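Long-range contacts in oxidoreductase (Azotobacter vinelandii, PDB 7D5M), which binds NAD+ in a Rossmann-fold domain and, as an inositol dehydrogenase homolog, probably oxidises a polyol or sugar-like substrate by hydride transfer: residues Thr92-His97 against Glu114-Phe119; His110-Lys115 against Gly139-Tyr144. One frame throughout, in Å; residues are numbered along the deposited sequence.

Interaction 1 (Thr92-His97 against Glu114-Phe119); sequences TPNGTH and EKPLCF. With NAD (nicotinamide-adenine-dinucleotide), chain B.
The imidazole of His97 is turned edge-on to the chain around Pro116, and its ND1 donates to Pro116 O over a very short 2.5 Å (N-H...O angle 163°), the acceptor near the ring plane. The second ring nitrogen, NE2, donates to Thr92 O at 2.8 Å, also near the ring plane but above the plane of that carbonyl. Partners at both nitrogens probably set the ring's rotation, although the ND1 bond is unusually short, and Asn94 CA covers one face, 3.7 Å above its centre. Leu117 O sits against His97 CB and, buried here, has no polar partner.

Asn94 crosses Pro116 at about a right angle, its OD1 3.2 Å from Pro116 CD, the proline following a cis peptide bond. OD1 may also accept from the ribose hydroxyl O3D of NAD, whose position is less certain. Phe119 places CG beside its backbone N (chi1 -69°), bringing CZ to 3.4 Å from Gly95 CA, while Asn94 CB lies in plane at the ring edge. Trp190 of helix 186-191 packs on Asn94. These loops, following strands 87-91 and 110-113, form part of the Rossmann dinucleotide site, chiefly round the nicotinamide ribose, with the Glu-Lys-Pro motif of the GFO/IDH/MocA family.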
loop_
_atom_site.group_PDB
_atom_site.type_symbol
_atom_site.label_atom_id
_atom_site.label_comp_id
_atom_site.label_asym_id
_atom_site.label_seq_id
_atom_site.Cartn_x
_atom_site.Cartn_y
_atom_site.Cartn_z
ATOM N N THR A 92 -30.111 -5.688 -21.156
ATOM C CA THR A 92 -30.665 -7.057 -21.071
ATOM C C THR A 92 -29.498 -8.029 -21.007
ATOM O O THR A 92 -28.344 -7.643 -21.152
ATOM C CB THR A 92 -31.587 -7.344 -22.258
ATOM O OG1 THR A 92 -30.827 -7.085 -23.440
ATOM C CG2 THR A 92 -32.849 -6.510 -22.239
ATOM N N PRO A 93 -29.745 -9.324 -20.751
ATOM C CA PRO A 93 -28.689 -10.325 -20.917
ATOM C C PRO A 93 -28.162 -10.368 -22.361
ATOM O O PRO A 93 -28.856 -9.968 -23.280
ATOM C CB PRO A 93 -29.368 -11.630 -20.494
ATOM C CG PRO A 93 -30.507 -11.183 -19.593
ATOM C CD PRO A 93 -30.990 -9.884 -20.209
ATOM N N ASN A 94 -26.944 -10.884 -22.515
ATOM C CA ASN A 94 -26.098 -10.774 -23.732
ATOM C C ASN A 94 -26.847 -11.279 -24.968
ATOM O O ASN A 94 -26.694 -10.648 -26.025
ATOM C CB ASN A 94 -24.803 -11.568 -23.586
ATOM C CG ASN A 94 -23.925 -11.042 -22.478
ATOM O OD1 ASN A 94 -24.164 -9.958 -21.954
ATOM N ND2 ASN A 94 -22.914 -11.817 -22.111
ATOM N N GLY A 95 -27.624 -12.360 -24.818
ATOM C CA GLY A 95 -28.291 -13.070 -25.931
ATOM C C GLY A 95 -29.255 -12.202 -26.719
ATOM O O GLY A 95 -29.556 -12.557 -27.876
ATOM N N THR A 96 -29.750 -11.107 -26.138
ATOM C CA THR A 96 -30.791 -10.254 -26.768
ATOM C C THR A 96 -30.196 -8.935 -27.291
ATOM O O THR A 96 -30.954 -8.171 -27.906
ATOM C CB THR A 96 -31.956 -10.004 -25.801
ATOM O OG1 THR A 96 -31.421 -9.422 -24.612
ATOM C CG2 THR A 96 -32.727 -11.269 -25.477
ATOM N N HIS A 97 -28.905 -8.660 -27.078
ATOM C CA HIS A 97 -28.281 -7.361 -27.460
ATOM C C HIS A 97 -28.417 -7.135 -28.968
ATOM O O HIS A 97 -28.764 -6.024 -29.376
ATOM C CB HIS A 97 -26.807 -7.302 -27.065
ATOM C CG HIS A 97 -26.582 -7.215 -25.596
ATOM N ND1 HIS A 97 -25.324 -7.062 -25.072
ATOM C CD2 HIS A 97 -27.437 -7.261 -24.552
ATOM C CE1 HIS A 97 -25.403 -7.029 -23.758
ATOM N NE2 HIS A 97 -26.690 -7.138 -23.411
ATOM N N GLU A 114 -25.050 -2.447 -23.792
ATOM C CA GLU A 114 -24.190 -3.130 -22.806
ATOM C C GLU A 114 -23.236 -4.069 -23.537
ATOM O O GLU A 114 -23.611 -4.630 -24.584
ATOM C CB GLU A 114 -25.030 -3.877 -21.783
ATOM C CG GLU A 114 -25.150 -3.123 -20.497
ATOM C CD GLU A 114 -23.827 -2.675 -19.896
ATOM O OE1 GLU A 114 -22.747 -2.967 -20.478
ATOM O OE2 GLU A 114 -23.881 -2.021 -18.871
ATOM N N LYS A 115 -22.015 -4.194 -23.022
ATOM C CA LYS A 115 -21.032 -5.150 -23.583
ATOM C C LYS A 115 -21.501 -6.556 -23.213
ATOM O O LYS A 115 -22.078 -6.745 -22.149
ATOM C CB LYS A 115 -19.626 -4.822 -23.079
ATOM C CG LYS A 115 -19.475 -4.819 -21.566
ATOM C CD LYS A 115 -18.091 -5.206 -21.109
ATOM C CE LYS A 115 -17.967 -6.663 -20.710
ATOM N NZ LYS A 115 -18.903 -7.006 -19.611
ATOM N N PRO A 116 -21.368 -7.564 -24.106
ATOM C CA PRO A 116 -20.841 -7.371 -25.450
ATOM C C PRO A 116 -21.948 -6.987 -26.435
ATOM O O PRO A 116 -23.110 -7.244 -26.187
ATOM C CB PRO A 116 -20.288 -8.765 -25.761
ATOM C CG PRO A 116 -21.310 -9.689 -25.137
ATOM C CD PRO A 116 -21.784 -8.961 -23.891
ATOM N N LEU A 117 -21.555 -6.377 -27.544
ATOM C CA LEU A 117 -22.463 -6.031 -28.658
ATOM C C LEU A 117 -23.322 -7.252 -29.007
ATOM O O LEU A 117 -24.529 -7.089 -29.250
ATOM C CB LEU A 117 -21.593 -5.610 -29.842
ATOM C CG LEU A 117 -22.089 -4.446 -30.683
ATOM C CD1 LEU A 117 -22.565 -3.281 -29.822
ATOM C CD2 LEU A 117 -20.981 -3.999 -31.621
ATOM N N CYS A 118 -22.701 -8.432 -29.071
ATOM C CA CYS A 118 -23.337 -9.677 -29.566
ATOM C C CYS A 118 -22.344 -10.843 -29.458
ATOM O O CYS A 118 -21.203 -10.609 -28.997
ATOM C CB CYS A 118 -23.800 -9.490 -31.003
ATOM S SG CYS A 118 -22.495 -8.825 -32.065
ATOM N N PHE A 119 -22.772 -12.042 -29.859
ATOM C CA PHE A 119 -22.015 -13.314 -29.699
ATOM C C PHE A 119 -20.940 -13.460 -30.791
ATOM O O PHE A 119 -19.848 -13.972 -30.483
ATOM C CB PHE A 119 -22.932 -14.540 -29.777
ATOM C CG PHE A 119 -23.908 -14.749 -28.646
ATOM C CD1 PHE A 119 -23.861 -13.991 -27.492
ATOM C CD2 PHE A 119 -24.856 -15.759 -28.730
ATOM C CE1 PHE A 119 -24.755 -14.220 -26.457
ATOM C CE2 PHE A 119 -25.753 -15.984 -27.694
ATOM C CZ PHE A 119 -25.695 -15.213 -26.558
HETATM P PA NAD B . -29.131 -9.093 -14.713
HETATM O O1A NAD B . -29.564 -10.502 -14.974
HETATM O O2A NAD B . -28.702 -8.669 -13.344
HETATM O O5B NAD B . -30.287 -8.103 -15.228
HETATM C C5B NAD B . -31.089 -8.384 -16.417
HETATM C C4B NAD B . -32.253 -7.423 -16.424
HETATM O O4B NAD B . -32.870 -7.392 -17.737
HETATM C C3B NAD B . -33.391 -7.771 -15.456
HETATM O O3B NAD B . -33.991 -6.577 -14.975
HETATM C C2B NAD B . -34.338 -8.572 -16.357
HETATM O O2B NAD B . -35.670 -8.635 -15.903
HETATM C C1B NAD B . -34.236 -7.735 -17.623
HETATM N N9A NAD B . -34.617 -8.422 -18.849
HETATM C C8A NAD B . -34.211 -9.670 -19.243
HETATM N N7A NAD B . -34.651 -10.005 -20.429
HETATM C C5A NAD B . -35.376 -8.903 -20.855
HETATM C C6A NAD B . -36.078 -8.641 -22.048
HETATM N N6A NAD B . -36.141 -9.494 -23.074
HETATM N N1A NAD B . -36.683 -7.433 -22.160
HETATM C C2A NAD B . -36.606 -6.582 -21.125
HETATM N N3A NAD B . -35.963 -6.714 -19.963
HETATM C C4A NAD B . -35.361 -7.915 -19.889
HETATM O O3 NAD B . -27.913 -8.716 -15.709
HETATM P PN NAD B . -26.742 -7.609 -15.525
HETATM O O1N NAD B . -25.626 -8.187 -14.699
HETATM O O2N NAD B . -27.366 -6.319 -15.085
HETATM O O5D NAD B . -26.188 -7.468 -17.022
HETATM C C5D NAD B . -27.019 -7.021 -18.096
HETATM C C4D NAD B . -26.091 -6.658 -19.222
HETATM O O4D NAD B . -25.147 -5.664 -18.745
HETATM C C3D NAD B . -25.237 -7.824 -19.736
HETATM O O3D NAD B . -25.044 -7.689 -21.133
HETATM C C2D NAD B . -23.924 -7.661 -18.962
HETATM O O2D NAD B . -22.805 -8.219 -19.634
HETATM C C1D NAD B . -23.817 -6.135 -18.914
HETATM N N1N NAD B . -22.985 -5.604 -17.792
HETATM C C2N NAD B . -21.988 -4.694 -18.072
HETATM C C3N NAD B . -21.157 -4.214 -17.058
HETATM C C7N NAD B . -20.195 -3.102 -17.417
HETATM O O7N NAD B . -20.355 -2.496 -18.483
HETATM N N7N NAD B . -19.236 -2.809 -16.544
HETATM C C4N NAD B . -21.267 -4.764 -15.777
HETATM C C5N NAD B . -22.270 -5.697 -15.515
HETATM C C6N NAD B . -23.197 -5.978 -16.495
#

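Interaction 2 (His110-Lys115 against Gly139-Tyr144); sequences HVVCEK and GVTYGY. With NAD (nicotinamide-adenine-dinucleotide), chain B.
The carboxylate of Glu114 is met from above its plane by Thr141, whose OG1 donates to OE1 at 2.6 Å, the donor 71° out of the plane. OE1 also takes the backbone N-H of Lys115 on its anti lone pair, and OE2 is bonded to His29, so partners on both oxygens restrain the group; OE1 lies 3.1 Å from NAD C2N on the nicotinamide. The ring of Tyr142 receives Lys115 CD obliquely, 4.0 Å from CE1, where the two side chains cross at about a right angle. The lysine chain is bent at both chi3 (-98°) and chi4, and its NZ is hydrogen-bonded to Asp205 O.

The backbones themselves pair as parallel strands. Gly139 N donates to Val111 O, and Cys113 N to Gly139 O at 2.8 Å, so Gly139 bridges the residues flanking Val112. Val112 CG1, anti to its own nitrogen (chi1 -180°), packs against Thr141 CG2 at 3.7 Å. Thr141 and Tyr142 each centre an inverse gamma turn as the chain leaves the sheet. Strand 138-140 is the outermost strand of this sheet within the chain and is joined to 110-113 through helix 121-133; helix 329-349 packs on Val112 and Thr141, and helix 202-217 on Lys115 and Tyr142.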
loop_
_atom_site.group_PDB
_atom_site.type_symbol
_atom_site.label_atom_id
_atom_site.label_comp_id
_atom_site.label_asym_id
_atom_site.label_seq_id
_atom_site.Cartn_x
_atom_site.Cartn_y
_atom_site.Cartn_z
ATOM N N HIS A 110 -30.804 6.258 -31.587
ATOM C CA HIS A 110 -29.436 6.087 -31.044
ATOM C C HIS A 110 -29.484 5.030 -29.940
ATOM O O HIS A 110 -30.546 4.847 -29.313
ATOM C CB HIS A 110 -28.866 7.409 -30.531
ATOM C CG HIS A 110 -28.894 8.498 -31.539
ATOM N ND1 HIS A 110 -28.014 8.546 -32.596
ATOM C CD2 HIS A 110 -29.693 9.578 -31.646
ATOM C CE1 HIS A 110 -28.249 9.636 -33.296
ATOM N NE2 HIS A 110 -29.293 10.275 -32.742
ATOM N N VAL A 111 -28.370 4.345 -29.735
ATOM C CA VAL A 111 -28.307 3.206 -28.790
ATOM C C VAL A 111 -27.084 3.368 -27.896
ATOM O O VAL A 111 -26.012 3.805 -28.383
ATOM C CB VAL A 111 -28.287 1.856 -29.536
ATOM C CG1 VAL A 111 -28.237 0.686 -28.560
ATOM C CG2 VAL A 111 -29.472 1.726 -30.479
ATOM N N VAL A 112 -27.258 3.020 -26.624
ATOM C CA VAL A 112 -26.134 2.631 -25.734
ATOM C C VAL A 112 -26.334 1.156 -25.414
ATOM O O VAL A 112 -27.350 0.804 -24.779
ATOM C CB VAL A 112 -26.060 3.482 -24.462
ATOM C CG1 VAL A 112 -24.890 3.035 -23.600
ATOM C CG2 VAL A 112 -25.960 4.965 -24.791
ATOM N N CYS A 113 -25.415 0.319 -25.879
ATOM C CA CYS A 113 -25.542 -1.150 -25.768
ATOM C C CYS A 113 -24.551 -1.655 -24.729
ATOM O O CYS A 113 -23.370 -1.281 -24.770
ATOM C CB CYS A 113 -25.332 -1.852 -27.101
ATOM S SG CYS A 113 -25.722 -3.625 -27.016
ATOM N N GLU A 114 -25.050 -2.447 -23.792
ATOM C CA GLU A 114 -24.190 -3.130 -22.806
ATOM C C GLU A 114 -23.236 -4.069 -23.537
ATOM O O GLU A 114 -23.611 -4.630 -24.584
ATOM C CB GLU A 114 -25.030 -3.877 -21.783
ATOM C CG GLU A 114 -25.150 -3.123 -20.497
ATOM C CD GLU A 114 -23.827 -2.675 -19.896
ATOM O OE1 GLU A 114 -22.747 -2.967 -20.478
ATOM O OE2 GLU A 114 -23.881 -2.021 -18.871
ATOM N N LYS A 115 -22.015 -4.194 -23.022
ATOM C CA LYS A 115 -21.032 -5.150 -23.583
ATOM C C LYS A 115 -21.501 -6.556 -23.213
ATOM O O LYS A 115 -22.078 -6.745 -22.149
ATOM C CB LYS A 115 -19.626 -4.822 -23.079
ATOM C CG LYS A 115 -19.475 -4.819 -21.566
ATOM C CD LYS A 115 -18.091 -5.206 -21.109
ATOM C CE LYS A 115 -17.967 -6.663 -20.710
ATOM N NZ LYS A 115 -18.903 -7.006 -19.611
ATOM N N GLY A 139 -23.188 3.911 -28.414
ATOM C CA GLY A 139 -22.234 3.857 -27.292
ATOM C C GLY A 139 -22.138 2.439 -26.768
ATOM O O GLY A 139 -23.145 1.712 -26.850
ATOM N N VAL A 140 -20.975 2.051 -26.247
ATOM C CA VAL A 140 -20.792 0.745 -25.561
ATOM C C VAL A 140 -20.210 1.033 -24.175
ATOM O O VAL A 140 -19.272 1.838 -24.073
ATOM C CB VAL A 140 -19.935 -0.216 -26.400
ATOM C CG1 VAL A 140 -19.730 -1.544 -25.704
ATOM C CG2 VAL A 140 -20.549 -0.430 -27.770
ATOM N N THR A 141 -20.767 0.424 -23.127
ATOM C CA THR A 141 -20.466 0.830 -21.724
ATOM C C THR A 141 -19.193 0.130 -21.240
ATOM O O THR A 141 -19.237 -0.587 -20.214
ATOM C CB THR A 141 -21.700 0.686 -20.825
ATOM O OG1 THR A 141 -22.441 -0.460 -21.207
ATOM C CG2 THR A 141 -22.628 1.874 -20.923
ATOM N N TYR A 142 -18.068 0.418 -21.901
ATOM C CA TYR A 142 -16.710 0.180 -21.353
ATOM C C TYR A 142 -16.437 1.292 -20.333
ATOM O O TYR A 142 -15.667 2.226 -20.605
ATOM C CB TYR A 142 -15.678 0.142 -22.477
ATOM C CG TYR A 142 -15.728 -1.094 -23.336
ATOM C CD1 TYR A 142 -15.471 -2.351 -22.807
ATOM C CD2 TYR A 142 -15.984 -1.005 -24.695
ATOM C CE1 TYR A 142 -15.486 -3.489 -23.601
ATOM C CE2 TYR A 142 -15.999 -2.129 -25.502
ATOM C CZ TYR A 142 -15.739 -3.374 -24.958
ATOM O OH TYR A 142 -15.744 -4.500 -25.734
ATOM N N GLY A 143 -17.130 1.210 -19.202
ATOM C CA GLY A 143 -17.338 2.315 -18.257
ATOM C C GLY A 143 -16.031 2.778 -17.646
ATOM O O GLY A 143 -15.919 3.969 -17.352
ATOM N N TYR A 144 -15.067 1.873 -17.468
ATOM C CA TYR A 144 -13.790 2.202 -16.781
ATOM C C TYR A 144 -13.028 3.244 -17.600
ATOM O O TYR A 144 -12.216 3.983 -17.040
ATOM C CB TYR A 144 -12.962 0.940 -16.541
ATOM C CG TYR A 144 -13.717 -0.080 -15.734
ATOM C CD1 TYR A 144 -13.858 0.065 -14.362
ATOM C CD2 TYR A 144 -14.380 -1.132 -16.351
ATOM C CE1 TYR A 144 -14.583 -0.844 -13.610
ATOM C CE2 TYR A 144 -15.115 -2.048 -15.612
ATOM C CZ TYR A 144 -15.222 -1.897 -14.241
ATOM O OH TYR A 144 -15.944 -2.778 -13.494
HETATM P PA NAD B . -29.131 -9.093 -14.713
HETATM O O1A NAD B . -29.564 -10.502 -14.974
HETATM O O2A NAD B . -28.702 -8.669 -13.344
HETATM O O5B NAD B . -30.287 -8.103 -15.228
HETATM C C5B NAD B . -31.089 -8.384 -16.417
HETATM C C4B NAD B . -32.253 -7.423 -16.424
HETATM O O4B NAD B . -32.870 -7.392 -17.737
HETATM C C3B NAD B . -33.391 -7.771 -15.456
HETATM O O3B NAD B . -33.991 -6.577 -14.975
HETATM C C2B NAD B . -34.338 -8.572 -16.357
HETATM O O2B NAD B . -35.670 -8.635 -15.903
HETATM C C1B NAD B . -34.236 -7.735 -17.623
HETATM N N9A NAD B . -34.617 -8.422 -18.849
HETATM C C8A NAD B . -34.211 -9.670 -19.243
HETATM N N7A NAD B . -34.651 -10.005 -20.429
HETATM C C5A NAD B . -35.376 -8.903 -20.855
HETATM C C6A NAD B . -36.078 -8.641 -22.048
HETATM N N6A NAD B . -36.141 -9.494 -23.074
HETATM N N1A NAD B . -36.683 -7.433 -22.160
HETATM C C2A NAD B . -36.606 -6.582 -21.125
HETATM N N3A NAD B . -35.963 -6.714 -19.963
HETATM C C4A NAD B . -35.361 -7.915 -19.889
HETATM O O3 NAD B . -27.913 -8.716 -15.709
HETATM P PN NAD B . -26.742 -7.609 -15.525
HETATM O O1N NAD B . -25.626 -8.187 -14.699
HETATM O O2N NAD B . -27.366 -6.319 -15.085
HETATM O O5D NAD B . -26.188 -7.468 -17.022
HETATM C C5D NAD B . -27.019 -7.021 -18.096
HETATM C C4D NAD B . -26.091 -6.658 -19.222
HETATM O O4D NAD B . -25.147 -5.664 -18.745
HETATM C C3D NAD B . -25.237 -7.824 -19.736
HETATM O O3D NAD B . -25.044 -7.689 -21.133
HETATM C C2D NAD B . -23.924 -7.661 -18.962
HETATM O O2D NAD B . -22.805 -8.219 -19.634
HETATM C C1D NAD B . -23.817 -6.135 -18.914
HETATM N N1N NAD B . -22.985 -5.604 -17.792
HETATM C C2N NAD B . -21.988 -4.694 -18.072
HETATM C C3N NAD B . -21.157 -4.214 -17.058
HETATM C C7N NAD B . -20.195 -3.102 -17.417
HETATM O O7N NAD B . -20.355 -2.496 -18.483
HETATM N N7N NAD B . -19.236 -2.809 -16.544
HETATM C C4N NAD B . -21.267 -4.764 -15.777
HETATM C C5N NAD B . -22.270 -5.697 -15.515
HETATM C C6N NAD B . -23.197 -5.978 -16.495
#

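Interaction 2 pairs two strands of the five-stranded parallel Rossmann sheet, and interaction 1 joins loops that follow two of its strands, about 10 Å away, centre to centre. Along the chain come strand 87-91 with loop 92-97, helix 97-106, strand 110-113 with loop 114-119, helix 121-133, and strand 138-140 with the turns after it. Strand 110-113 and the loop after it serve both contacts: Glu114 touches His97 and, with its carboxylate, Thr141, while the Lys115 side chain meets the 139-144 segment. The contacts also touch directly, His97 CB packing on Cys113 SG and Leu117 CD1 on Val140 CG2. Both reach NAD, so three successive strand ends together line the nicotinamide-ribose half of the cofactor site.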